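Local coordinates for protein endoglucanase (Clostridium thermocellum, PDB 2E4T) that hydrolyses internal beta-1,4-glucosidic bonds of cellulose and also acts on xyloglucan, through the family 44 glycoside hydrolase part of a longer multidomain enzyme, at residues Y224-G229 and L276-D281; L355-Y360 and Y384-A389; I372-V377 and A402-Y407; H447-N452 and A509-L514. All coordinates share one frame; numbering follows the deposited sequence.

Contact 1: Y224-G229 and L276-D281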
loop_
_atom_site.group_PDB
_atom_site.type_symbol
_atom_site.label_atom_id
_atom_site.label_comp_id
_atom_site.label_asym_id
_atom_site.label_seq_id
_atom_site.Cartn_x
_atom_site.Cartn_y
_atom_site.Cartn_z
ATOM N N TYR A 224 11.757 16.901 6.241
ATOM C CA TYR A 224 11.082 16.647 4.972
ATOM C C TYR A 224 10.495 15.244 4.922
ATOM O O TYR A 224 9.762 14.910 3.962
ATOM C CB TYR A 224 12.094 16.798 3.806
ATOM C CG TYR A 224 12.731 18.159 3.875
ATOM C CD1 TYR A 224 12.068 19.293 3.485
ATOM C CD2 TYR A 224 14.007 18.310 4.388
ATOM C CE1 TYR A 224 12.688 20.566 3.629
ATOM C CE2 TYR A 224 14.656 19.545 4.523
ATOM C CZ TYR A 224 13.968 20.665 4.172
ATOM O OH TYR A 224 14.552 21.908 4.289
ATOM N N ALA A 225 10.803 14.390 5.896
ATOM C CA ALA A 225 10.323 13.004 5.848
ATOM C C ALA A 225 8.828 12.960 6.153
ATOM O O ALA A 225 8.336 13.716 7.006
ATOM C CB ALA A 225 11.107 12.176 6.861
ATOM N N GLU A 226 8.141 12.041 5.487
ATOM C CA GLU A 226 6.702 11.865 5.706
ATOM C C GLU A 226 6.472 10.772 6.731
ATOM O O GLU A 226 7.073 9.685 6.618
ATOM C CB GLU A 226 6.026 11.511 4.375
ATOM C CG GLU A 226 5.963 12.724 3.486
ATOM C CD GLU A 226 5.325 12.470 2.129
ATOM O OE1 GLU A 226 5.587 11.424 1.497
ATOM O OE2 GLU A 226 4.549 13.323 1.690
ATOM N N ILE A 227 5.579 11.059 7.676
ATOM C CA ILE A 227 5.198 10.081 8.698
ATOM C C ILE A 227 3.868 9.457 8.334
ATOM O O ILE A 227 2.858 10.139 8.062
ATOM C CB ILE A 227 5.121 10.805 10.090
ATOM C CG1 ILE A 227 6.519 11.170 10.567
ATOM C CG2 ILE A 227 4.355 9.941 11.094
ATOM C CD1 ILE A 227 7.340 9.904 11.075
ATOM N N PHE A 228 3.885 8.106 8.348
ATOM C CA PHE A 228 2.747 7.261 8.025
ATOM C C PHE A 228 2.255 6.565 9.301
ATOM O O PHE A 228 3.072 6.010 10.061
ATOM C CB PHE A 228 3.195 6.117 7.065
ATOM C CG PHE A 228 3.503 6.522 5.649
ATOM C CD1 PHE A 228 4.503 7.441 5.350
ATOM C CD2 PHE A 228 2.801 5.935 4.597
ATOM C CE1 PHE A 228 4.805 7.768 4.035
ATOM C CE2 PHE A 228 3.119 6.248 3.276
ATOM C CZ PHE A 228 4.125 7.189 2.997
ATOM N N GLY A 229 0.936 6.540 9.494
ATOM C CA GLY A 229 0.381 5.741 10.560
ATOM C C GLY A 229 -1.126 5.709 10.412
ATOM O O GLY A 229 -1.695 6.505 9.652
ATOM N N LEU A 276 2.415 16.596 11.909
ATOM C CA LEU A 276 3.059 15.423 12.488
ATOM C C LEU A 276 2.548 14.121 11.875
ATOM O O LEU A 276 3.157 13.055 12.098
ATOM C CB LEU A 276 2.858 15.366 14.023
ATOM C CG LEU A 276 3.516 16.541 14.739
ATOM C CD1 LEU A 276 3.202 16.437 16.231
ATOM C CD2 LEU A 276 5.023 16.585 14.546
ATOM N N LEU A 277 1.427 14.146 11.148
ATOM C CA LEU A 277 0.945 12.976 10.412
ATOM C C LEU A 277 0.856 13.410 8.949
ATOM O O LEU A 277 0.076 14.317 8.639
ATOM C CB LEU A 277 -0.436 12.551 10.872
ATOM C CG LEU A 277 -1.051 11.369 10.120
ATOM C CD1 LEU A 277 -0.266 10.068 10.352
ATOM C CD2 LEU A 277 -2.503 11.226 10.408
ATOM N N ASP A 278 1.631 12.755 8.080
ATOM C CA ASP A 278 1.556 13.076 6.659
ATOM C C ASP A 278 0.594 12.167 5.907
ATOM O O ASP A 278 -0.069 12.625 4.949
ATOM C CB ASP A 278 2.937 13.018 6.028
ATOM C CG ASP A 278 3.831 14.076 6.623
ATOM O OD1 ASP A 278 3.710 15.252 6.180
ATOM O OD2 ASP A 278 4.615 13.742 7.543
ATOM N N VAL A 279 0.539 10.895 6.299
ATOM C CA VAL A 279 -0.170 9.896 5.530
ATOM C C VAL A 279 -0.917 8.956 6.484
ATOM O O VAL A 279 -0.302 8.312 7.330
ATOM C CB VAL A 279 0.775 9.066 4.639
ATOM C CG1 VAL A 279 -0.040 8.218 3.690
ATOM C CG2 VAL A 279 1.757 9.949 3.874
ATOM N N LEU A 280 -2.246 8.920 6.342
ATOM C CA LEU A 280 -3.081 7.918 7.008
ATOM C C LEU A 280 -2.849 6.592 6.284
ATOM O O LEU A 280 -3.036 6.514 5.077
ATOM C CB LEU A 280 -4.548 8.346 6.923
ATOM C CG LEU A 280 -5.521 7.383 7.590
ATOM C CD1 LEU A 280 -5.364 7.420 9.112
ATOM C CD2 LEU A 280 -6.963 7.738 7.216
ATOM N N ASP A 281 -2.423 5.582 7.051
ATOM C CA ASP A 281 -1.879 4.323 6.494
ATOM C C ASP A 281 -2.675 3.165 7.053
ATOM O O ASP A 281 -2.754 2.995 8.301
ATOM C CB ASP A 281 -0.397 4.258 7.037
ATOM C CG ASP A 281 0.332 2.994 6.734
ATOM O OD1 ASP A 281 -0.330 1.965 6.449
ATOM O OD2 ASP A 281 1.591 3.061 6.752
#
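One face of the Phe228 ring is covered by Val279. Val279 CG2 sits over the middle of the ring, 3.7 Å from its centroid and only 12° off the normal, a CH-pi contact. Val279 CG1 spreads toward Phe228 CE2. The two side chains lie side by side and point the same way. At the ring's edge, in its plane, is Glu226 O. The carboxylate of Asp281 stands nearly upright to the ring plane. Its OD2 touches Phe228 CB at 3.5 Å, while OD1 bonds Thr358 on the next strand.

Asp278 meets the start of strand 226-232 with its carboxylate. Its CG lies beside its own backbone N (chi1 -64°), and this turns OD2 onto Ile227 N at 2.9 Å. The bond is nearly straight at hydrogen (170°) and meets OD2 on its anti side, somewhat out of the carboxylate plane. Lys219 makes a salt bridge to the same oxygen. Two bonds thus grip OD2, and the lysine would be expected to stabilise its negative charge.

Ile227 O is also held twice, by Asp278 N at 2.9 Å and Val279 N at 3.0 Å. Further on, Gly229 N binds Val279 O at 3.1 Å, and Asp281 N binds Gly229 O. Leu277 CD1 rests 3.8 Å from Gly229 N.

The segments belong to strands 226-232 and 279-284, neighbours in the parallel sheet. The connection between them is largely helical, and helix 257-272 packs on Leu277 and Leu280. This is the right-handed beta-alpha-beta pattern of a TIM-like barrel, whose wall these two strands help to form.

Contact 2: L355-Y360 and Y384-A389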
loop_
_atom_site.group_PDB
_atom_site.type_symbol
_atom_site.label_atom_id
_atom_site.label_comp_id
_atom_site.label_asym_id
_atom_site.label_seq_id
_atom_site.Cartn_x
_atom_site.Cartn_y
_atom_site.Cartn_z
ATOM N N LEU A 355 -3.438 9.470 1.906
ATOM C CA LEU A 355 -3.966 8.138 2.227
ATOM C C LEU A 355 -3.087 7.073 1.563
ATOM O O LEU A 355 -2.802 7.178 0.352
ATOM C CB LEU A 355 -5.420 8.025 1.738
ATOM C CG LEU A 355 -6.086 6.668 1.957
ATOM C CD1 LEU A 355 -6.188 6.318 3.438
ATOM C CD2 LEU A 355 -7.487 6.673 1.361
ATOM N N ALA A 356 -2.684 6.055 2.339
ATOM C CA ALA A 356 -1.905 4.962 1.769
ATOM C C ALA A 356 -2.506 3.629 2.202
ATOM O O ALA A 356 -2.962 3.469 3.338
ATOM C CB ALA A 356 -0.441 5.033 2.219
ATOM N N ILE A 357 -2.438 2.663 1.273
ATOM C CA ILE A 357 -2.866 1.276 1.518
ATOM C C ILE A 357 -1.579 0.454 1.469
ATOM O O ILE A 357 -1.106 0.076 0.399
ATOM C CB ILE A 357 -3.905 0.784 0.498
ATOM C CG1 ILE A 357 -5.026 1.819 0.272
ATOM C CG2 ILE A 357 -4.400 -0.564 0.939
ATOM C CD1 ILE A 357 -5.847 2.193 1.486
ATOM N N THR A 358 -0.969 0.240 2.664
ATOM C CA THR A 358 0.395 -0.265 2.703
ATOM C C THR A 358 0.500 -1.809 2.738
ATOM O O THR A 358 1.616 -2.336 2.599
ATOM C CB THR A 358 1.187 0.357 3.852
ATOM O OG1 THR A 358 0.561 0.028 5.078
ATOM C CG2 THR A 358 1.415 1.838 3.614
ATOM N N GLU A 359 -0.632 -2.500 2.864
ATOM C CA GLU A 359 -0.697 -3.918 2.567
ATOM C C GLU A 359 -2.087 -4.163 1.986
ATOM O O GLU A 359 -3.088 -3.616 2.496
ATOM C CB GLU A 359 -0.542 -4.850 3.772
ATOM C CG GLU A 359 0.806 -4.740 4.441
ATOM C CD GLU A 359 1.024 -5.675 5.614
ATOM O OE1 GLU A 359 0.305 -6.710 5.728
ATOM O OE2 GLU A 359 1.973 -5.396 6.409
ATOM N N TYR A 360 -2.171 -5.020 0.975
ATOM C CA TYR A 360 -3.417 -5.496 0.430
ATOM C C TYR A 360 -3.056 -6.700 -0.461
ATOM O O TYR A 360 -1.895 -6.864 -0.899
ATOM C CB TYR A 360 -4.159 -4.424 -0.406
ATOM C CG TYR A 360 -3.406 -3.996 -1.661
ATOM C CD1 TYR A 360 -3.660 -4.635 -2.865
ATOM C CD2 TYR A 360 -2.438 -3.012 -1.626
ATOM C CE1 TYR A 360 -2.976 -4.333 -4.018
ATOM C CE2 TYR A 360 -1.728 -2.664 -2.788
ATOM C CZ TYR A 360 -1.994 -3.341 -3.966
ATOM O OH TYR A 360 -1.315 -3.082 -5.129
ATOM N N TYR A 384 -9.082 7.833 -7.402
ATOM C CA TYR A 384 -9.681 8.333 -6.181
ATOM C C TYR A 384 -8.669 9.012 -5.287
ATOM O O TYR A 384 -9.058 9.507 -4.216
ATOM C CB TYR A 384 -10.575 7.256 -5.525
ATOM C CG TYR A 384 -11.804 6.874 -6.370
ATOM C CD1 TYR A 384 -12.952 7.627 -6.313
ATOM C CD2 TYR A 384 -11.757 5.879 -7.284
ATOM C CE1 TYR A 384 -14.050 7.331 -7.136
ATOM C CE2 TYR A 384 -12.833 5.559 -8.124
ATOM C CZ TYR A 384 -13.969 6.335 -8.074
ATOM O OH TYR A 384 -14.992 6.045 -8.951
ATOM N N GLY A 385 -7.407 9.092 -5.673
ATOM C CA GLY A 385 -6.470 9.936 -4.954
ATOM C C GLY A 385 -5.666 9.283 -3.868
ATOM O O GLY A 385 -5.103 10.015 -3.016
ATOM N N VAL A 386 -5.505 7.956 -3.893
ATOM C CA VAL A 386 -4.573 7.329 -2.967
ATOM C C VAL A 386 -3.158 7.777 -3.298
ATOM O O VAL A 386 -2.787 7.941 -4.458
ATOM C CB VAL A 386 -4.735 5.779 -3.055
ATOM C CG1 VAL A 386 -3.683 5.040 -2.311
ATOM C CG2 VAL A 386 -6.130 5.390 -2.585
ATOM N N TYR A 387 -2.356 8.008 -2.235
ATOM C CA TYR A 387 -1.001 8.524 -2.390
ATOM C C TYR A 387 0.063 7.441 -2.613
ATOM O O TYR A 387 0.997 7.605 -3.413
ATOM C CB TYR A 387 -0.650 9.302 -1.114
ATOM C CG TYR A 387 0.746 9.838 -1.075
ATOM C CD1 TYR A 387 1.182 10.798 -1.998
ATOM C CD2 TYR A 387 1.636 9.419 -0.085
ATOM C CE1 TYR A 387 2.476 11.302 -1.936
ATOM C CE2 TYR A 387 2.925 9.968 -0.000
ATOM C CZ TYR A 387 3.320 10.928 -0.922
ATOM O OH TYR A 387 4.568 11.505 -0.882
ATOM N N LEU A 388 -0.044 6.341 -1.872
ATOM C CA LEU A 388 0.974 5.291 -1.927
ATOM C C LEU A 388 0.234 3.986 -1.669
ATOM O O LEU A 388 -0.693 3.934 -0.851
ATOM C CB LEU A 388 2.090 5.556 -0.899
ATOM C CG LEU A 388 3.203 4.508 -0.817
ATOM C CD1 LEU A 388 4.531 5.157 -0.469
ATOM C CD2 LEU A 388 2.899 3.401 0.194
ATOM N N ALA A 389 0.683 2.904 -2.344
ATOM C CA ALA A 389 0.131 1.583 -2.037
ATOM C C ALA A 389 1.231 0.576 -2.311
ATOM O O ALA A 389 2.030 0.723 -3.232
ATOM C CB ALA A 389 -1.138 1.308 -2.846
HETATM O O HOH W 1 -3.883 10.737 -0.649
#
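Ala356 and Leu388 point to one face of the sheet, Ile357 and Ala389 to the other. On the first face Ala356 CB meets Leu388 CB at 4.0 Å. Leu388 then reaches along the strand, and its CD2 touches Thr358 CG2 as the two side chains cross obliquely. The threonine methyl lies anti to its own carbonyl carbon, beside the backbone N, which turns it to Leu388.

On the second face Ile357 CB lies 4.4 Å from Ala389 CB. Ile357 CG1 also approaches Val386 CG1. The Tyr360 ring brings CE2 to 4.0 Å from Ala389 CB, at a slant to the ring. Its hydroxyl is engaged by Gln374.

Val386 and Tyr387 meet mainly the backbone of Leu355. Val386 CG1 lies 3.5 Å from Leu355 O. Tyr387 CB also touches this oxygen, and Tyr387 N bonds it at 2.8 Å. The Tyr387 ring leads away, with CG anti to the backbone N (chi1 177°), and its hydroxyl bonds Glu226. Ile357 N binds Leu388 O at 3.0 Å. One water accepts from Leu355 N and donates to Gly385 O, bridging the segments. Gly385 has positive phi and ends helix 368-384 in a Schellman motif.

The contact closes the beta-alpha-beta unit of strand 354-360, helix 368-384 and strand 388-391. Phe381 of that helix covers Ile357, Val386 and Ala389, and helix 338-349 covers Leu355 through Leu339 and Leu343. Strand 279-284 flanks strand 354-360 on its other side.

Contact 3: I372-V377 and A402-Y407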
loop_
_atom_site.group_PDB
_atom_site.type_symbol
_atom_site.label_atom_id
_atom_site.label_comp_id
_atom_site.label_asym_id
_atom_site.label_seq_id
_atom_site.Cartn_x
_atom_site.Cartn_y
_atom_site.Cartn_z
ATOM N N ILE A 372 -6.708 -9.103 -13.237
ATOM C CA ILE A 372 -7.726 -8.118 -13.546
ATOM C C ILE A 372 -8.096 -7.332 -12.286
ATOM O O ILE A 372 -8.181 -6.090 -12.330
ATOM C CB ILE A 372 -8.946 -8.766 -14.225
ATOM C CG1 ILE A 372 -8.520 -9.343 -15.600
ATOM C CG2 ILE A 372 -10.062 -7.731 -14.362
ATOM C CD1 ILE A 372 -9.623 -10.141 -16.291
ATOM N N ALA A 373 -8.309 -8.018 -11.166
ATOM C CA ALA A 373 -8.620 -7.294 -9.930
ATOM C C ALA A 373 -7.481 -6.344 -9.565
ATOM O O ALA A 373 -7.734 -5.201 -9.147
ATOM C CB ALA A 373 -8.927 -8.259 -8.786
ATOM N N GLN A 374 -6.217 -6.809 -9.692
ATOM C CA GLN A 374 -5.087 -5.934 -9.376
ATOM C C GLN A 374 -5.109 -4.679 -10.254
ATOM O O GLN A 374 -4.915 -3.548 -9.778
ATOM C CB GLN A 374 -3.780 -6.706 -9.576
ATOM C CG GLN A 374 -2.542 -5.835 -9.311
ATOM C CD GLN A 374 -2.413 -5.442 -7.862
ATOM O OE1 GLN A 374 -3.022 -6.027 -6.958
ATOM N NE2 GLN A 374 -1.572 -4.435 -7.606
ATOM N N ALA A 375 -5.304 -4.867 -11.586
ATOM C CA ALA A 375 -5.338 -3.701 -12.475
ATOM C C ALA A 375 -6.491 -2.777 -12.099
ATOM O O ALA A 375 -6.389 -1.533 -12.209
ATOM C CB ALA A 375 -5.433 -4.169 -13.930
ATOM N N ASP A 376 -7.634 -3.355 -11.682
ATOM C CA ASP A 376 -8.793 -2.537 -11.318
ATOM C C ASP A 376 -8.440 -1.705 -10.071
ATOM O O ASP A 376 -8.689 -0.470 -10.020
ATOM C CB ASP A 376 -9.979 -3.468 -11.051
ATOM C CG ASP A 376 -11.329 -2.807 -11.202
ATOM O OD1 ASP A 376 -11.448 -1.845 -11.999
ATOM O OD2 ASP A 376 -12.268 -3.242 -10.457
ATOM N N VAL A 377 -7.890 -2.367 -9.032
ATOM C CA VAL A 377 -7.494 -1.697 -7.800
ATOM C C VAL A 377 -6.534 -0.553 -8.090
ATOM O O VAL A 377 -6.662 0.552 -7.511
ATOM C CB VAL A 377 -6.901 -2.752 -6.828
ATOM C CG1 VAL A 377 -6.193 -2.110 -5.645
ATOM C CG2 VAL A 377 -8.009 -3.677 -6.371
ATOM N N ALA A 402 1.574 -8.849 -13.532
ATOM C CA ALA A 402 1.146 -8.328 -14.832
ATOM C C ALA A 402 0.234 -7.101 -14.614
ATOM O O ALA A 402 0.296 -6.132 -15.381
ATOM C CB ALA A 402 0.424 -9.391 -15.614
ATOM N N GLY A 403 -0.663 -7.169 -13.619
ATOM C CA GLY A 403 -1.549 -6.044 -13.335
ATOM C C GLY A 403 -0.771 -4.769 -12.997
ATOM O O GLY A 403 -1.153 -3.657 -13.420
ATOM N N ILE A 404 0.329 -4.935 -12.242
ATOM C CA ILE A 404 1.199 -3.791 -11.933
ATOM C C ILE A 404 1.905 -3.295 -13.214
ATOM O O ILE A 404 1.882 -2.096 -13.526
ATOM C CB ILE A 404 2.230 -4.170 -10.834
ATOM C CG1 ILE A 404 1.501 -4.480 -9.528
ATOM C CG2 ILE A 404 3.249 -3.070 -10.676
ATOM C CD1 ILE A 404 2.376 -5.174 -8.484
ATOM N N ASN A 405 2.578 -4.218 -13.942
ATOM C CA ASN A 405 3.319 -3.794 -15.139
ATOM C C ASN A 405 2.414 -3.182 -16.193
ATOM O O ASN A 405 2.888 -2.374 -17.014
ATOM C CB ASN A 405 4.094 -4.978 -15.743
ATOM C CG ASN A 405 5.383 -5.245 -15.006
ATOM O OD1 ASN A 405 5.974 -4.395 -14.350
ATOM N ND2 ASN A 405 5.863 -6.514 -15.168
ATOM N N LEU A 406 1.132 -3.535 -16.229
ATOM C CA LEU A 406 0.223 -2.919 -17.206
ATOM C C LEU A 406 0.231 -1.379 -17.012
ATOM O O LEU A 406 0.034 -0.634 -17.994
ATOM C CB LEU A 406 -1.164 -3.490 -17.063
ATOM C CG LEU A 406 -2.094 -3.216 -18.255
ATOM C CD1 LEU A 406 -1.652 -3.904 -19.526
ATOM C CD2 LEU A 406 -3.538 -3.604 -17.872
ATOM N N TYR A 407 0.418 -0.932 -15.761
ATOM C CA TYR A 407 0.538 0.483 -15.470
ATOM C C TYR A 407 1.966 0.993 -15.534
ATOM O O TYR A 407 2.191 2.126 -15.988
ATOM C CB TYR A 407 -0.018 0.815 -14.078
ATOM C CG TYR A 407 -1.522 0.716 -14.011
ATOM C CD1 TYR A 407 -2.314 1.890 -14.082
ATOM C CD2 TYR A 407 -2.162 -0.515 -13.871
ATOM C CE1 TYR A 407 -3.684 1.832 -14.018
ATOM C CE2 TYR A 407 -3.546 -0.605 -13.834
ATOM C CZ TYR A 407 -4.332 0.586 -13.876
ATOM O OH TYR A 407 -5.702 0.545 -13.858
#
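Gly403 lies against Gln374 and Ala375 where the two helices come closest. The backbones nearly meet here: Ala375 CA and Gly403 CA are 4.5 Å apart. Gly403 has no side chain, and its CA faces Gln374 and Ala375 directly. Gln374 CG rests 4.1 Å from Gly403 CA. The amide of Gln374 then runs past Ile404, with NE2 3.6 Å from Ile404 CG1. CG is anti to the backbone N and the chain bends at the next torsion (chi2 67°), which brings NE2 there; the same nitrogen bonds Tyr360.

Helices 368-384 and 398-408 cross at -41°, with segment axes 8.0 Å apart. The first joins barrel strands 354-360 and 388-391; the second follows strand 388-391. The second carries the zinc ligand Glu401; the Glu401 side chain is about 5 Å from that of Ile404.

Tyr407 makes the one polar bond across the contact. Its OH donates to Ala375 O at 2.7 Å, tilted 26° from the carbonyl plane. Ring atom CE2 meanwhile lies 4.0 Å from Ala375 CB. Phe417 meets the same ring edge-to-face.

Packing is looser at Leu406, whose CD2 reaches Ala375 CB only at 4.4 Å. This side is not open to solvent: Ile449 and Phe479 of the beta domain touch Leu406, and Leu451 covers Ala375.

Contact 4: H447-N452 and A509-L514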
loop_
_atom_site.group_PDB
_atom_site.type_symbol
_atom_site.label_atom_id
_atom_site.label_comp_id
_atom_site.label_asym_id
_atom_site.label_seq_id
_atom_site.Cartn_x
_atom_site.Cartn_y
_atom_site.Cartn_z
ATOM N N HIS A 447 -3.979 7.487 -22.626
ATOM C CA HIS A 447 -3.846 6.130 -22.135
ATOM C C HIS A 447 -5.147 5.626 -21.550
ATOM O O HIS A 447 -5.790 6.358 -20.788
ATOM C CB HIS A 447 -2.780 6.115 -21.014
ATOM C CG HIS A 447 -1.410 6.381 -21.510
ATOM N ND1 HIS A 447 -0.511 5.371 -21.717
ATOM C CD2 HIS A 447 -0.795 7.540 -21.849
ATOM C CE1 HIS A 447 0.621 5.909 -22.174
ATOM N NE2 HIS A 447 0.477 7.228 -22.261
ATOM N N ILE A 448 -5.529 4.381 -21.900
ATOM C CA ILE A 448 -6.750 3.817 -21.398
ATOM C C ILE A 448 -6.468 2.400 -20.902
ATOM O O ILE A 448 -5.970 1.559 -21.670
ATOM C CB ILE A 448 -7.870 3.741 -22.483
ATOM C CG1 ILE A 448 -8.123 5.126 -23.088
ATOM C CG2 ILE A 448 -9.126 3.144 -21.897
ATOM C CD1 ILE A 448 -8.938 5.064 -24.383
ATOM N N ILE A 449 -6.796 2.118 -19.642
ATOM C CA ILE A 449 -6.813 0.731 -19.145
ATOM C C ILE A 449 -8.244 0.265 -19.246
ATOM O O ILE A 449 -9.182 0.912 -18.746
ATOM C CB ILE A 449 -6.389 0.677 -17.619
ATOM C CG1 ILE A 449 -4.961 1.147 -17.401
ATOM C CG2 ILE A 449 -6.601 -0.702 -17.097
ATOM C CD1 ILE A 449 -3.983 0.309 -18.078
ATOM N N LEU A 450 -8.440 -0.848 -19.966
ATOM C CA LEU A 450 -9.762 -1.368 -20.277
ATOM C C LEU A 450 -9.818 -2.825 -19.801
ATOM O O LEU A 450 -9.015 -3.649 -20.270
ATOM C CB LEU A 450 -10.004 -1.298 -21.800
ATOM C CG LEU A 450 -11.323 -1.892 -22.264
ATOM C CD1 LEU A 450 -12.535 -1.138 -21.724
ATOM C CD2 LEU A 450 -11.321 -1.865 -23.809
ATOM N N LEU A 451 -10.703 -3.089 -18.845
ATOM C CA LEU A 451 -10.778 -4.424 -18.212
ATOM C C LEU A 451 -12.122 -5.038 -18.567
ATOM O O LEU A 451 -13.186 -4.482 -18.261
ATOM C CB LEU A 451 -10.643 -4.291 -16.679
ATOM C CG LEU A 451 -9.410 -3.511 -16.230
ATOM C CD1 LEU A 451 -9.337 -3.428 -14.695
ATOM C CD2 LEU A 451 -8.131 -4.132 -16.752
ATOM N N ASN A 452 -12.056 -6.231 -19.185
ATOM C CA ASN A 452 -13.273 -6.996 -19.467
ATOM C C ASN A 452 -13.419 -8.081 -18.420
ATOM O O ASN A 452 -12.640 -9.063 -18.426
ATOM C CB ASN A 452 -13.248 -7.587 -20.856
ATOM C CG ASN A 452 -14.585 -8.210 -21.202
ATOM O OD1 ASN A 452 -15.594 -7.883 -20.575
ATOM N ND2 ASN A 452 -14.606 -9.077 -22.224
ATOM N N ALA A 509 -7.276 -7.887 -19.895
ATOM C CA ALA A 509 -6.880 -6.576 -19.439
ATOM C C ALA A 509 -6.025 -5.928 -20.502
ATOM O O ALA A 509 -5.009 -6.495 -20.908
ATOM C CB ALA A 509 -6.070 -6.673 -18.134
ATOM N N CYS A 510 -6.413 -4.724 -20.957
ATOM C CA CYS A 510 -5.706 -4.041 -22.002
ATOM C C CYS A 510 -5.280 -2.631 -21.579
ATOM O O CYS A 510 -5.911 -1.992 -20.741
ATOM C CB CYS A 510 -6.744 -3.718 -23.191
ATOM S SG CYS A 510 -7.621 -5.114 -23.872
ATOM N N HIS A 511 -4.195 -2.195 -22.227
ATOM C CA HIS A 511 -3.728 -0.796 -22.122
ATOM C C HIS A 511 -3.658 -0.297 -23.569
ATOM O O HIS A 511 -2.895 -0.818 -24.382
ATOM C CB HIS A 511 -2.343 -0.772 -21.460
ATOM C CG HIS A 511 -1.858 0.604 -21.119
ATOM N ND1 HIS A 511 -1.001 0.808 -20.064
ATOM C CD2 HIS A 511 -2.003 1.841 -21.708
ATOM C CE1 HIS A 511 -0.665 2.102 -20.029
ATOM N NE2 HIS A 511 -1.257 2.767 -21.000
ATOM N N ILE A 512 -4.500 0.716 -23.844
ATOM C CA ILE A 512 -4.588 1.317 -25.176
ATOM C C ILE A 512 -3.869 2.680 -25.085
ATOM O O ILE A 512 -4.080 3.428 -24.130
ATOM C CB ILE A 512 -6.054 1.541 -25.569
ATOM C CG1 ILE A 512 -6.831 0.223 -25.528
ATOM C CG2 ILE A 512 -6.149 2.230 -26.936
ATOM C CD1 ILE A 512 -8.350 0.406 -25.682
ATOM N N VAL A 513 -3.032 2.989 -26.095
ATOM C CA VAL A 513 -2.321 4.261 -26.132
ATOM C C VAL A 513 -2.687 4.927 -27.456
ATOM O O VAL A 513 -2.274 4.486 -28.532
ATOM C CB VAL A 513 -0.809 4.079 -26.030
ATOM C CG1 VAL A 513 -0.125 5.465 -25.971
ATOM C CG2 VAL A 513 -0.423 3.216 -24.800
ATOM N N LEU A 514 -3.538 5.964 -27.355
ATOM C CA LEU A 514 -4.016 6.704 -28.513
ATOM C C LEU A 514 -3.137 7.878 -28.794
ATOM O O LEU A 514 -2.741 8.620 -27.902
ATOM C CB LEU A 514 -5.425 7.170 -28.272
ATOM C CG LEU A 514 -6.486 6.084 -28.236
ATOM C CD1 LEU A 514 -7.665 6.505 -27.457
ATOM C CD2 LEU A 514 -6.903 5.731 -29.703
#
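Strands 442-452 and 508-514 are antiparallel neighbours in the mixed beta sheet of the domain beside the barrel. Four backbone bonds join them in two pairs. Ile448 and Ile512 bond each other both ways, at 2.8 Å from Ile448 N to Ile512 O. Leu450 and Cys510 do the same.

The non-hydrogen-bonded pairs, His447 with Val513, Ile449 with His511 and Leu451 with Ala509, put their side chains on one face. Here His447 ND1 and His511 NE2 share a hydrogen bond of 2.8 Å, and either could be the donor. It is nearly straight (167°). The imidazoles meet rim to rim with their planes 71° apart, and His511 NE2 lies in the plane of the His447 ring. His511 CG is anti to its backbone N (chi1 -171°), which sends the ring across toward His447. Its ND1 bonds Leu406 O, so both ring nitrogens are engaged and the rotation of the ring is fixed.

Val513 CG1 covers one face of the His447 ring, 3.9 Å above the plane and offset toward the rim. Ile449 CD1 slants onto the His511 ring, 3.6 Å from ND1. Leu451 CD2 touches Ala509 CB at 3.6 Å. This face of the sheet receives helix 398-408, through Leu406 and Tyr407.

The opposite face is apolar and packs on strands 459-466 and 499-504 from the far end of the same mixed sheet, consistent with a sheet that folds over into a sandwich-like domain. Ile448 CD1 meets Leu514 CD1 at 3.6 Å. Leu450 CD2 approaches Ile512 CD1, and Phe461 and Phe463 pack on Leu450.

In the fold
From the N terminus, strand 8-22 enters the mixed sheet before the chain starts the barrel. Contact 1 then closes a mostly helical loop of 46 residues between neighbouring barrel strands. Contact 2 follows in series and closes the shorter unit around helix 368-384. It shares a sheet with contact 1, since strands 279-284 and 354-360 are adjacent. Contact 3 crosses contact 2: its first segment lies inside the loop of contact 2 and its second beyond it. Contact 4 comes last and closes a helix-free, strand-rich loop of 56 residues. It packs against both helices of contact 3 and so joins the barrel to the beta domain.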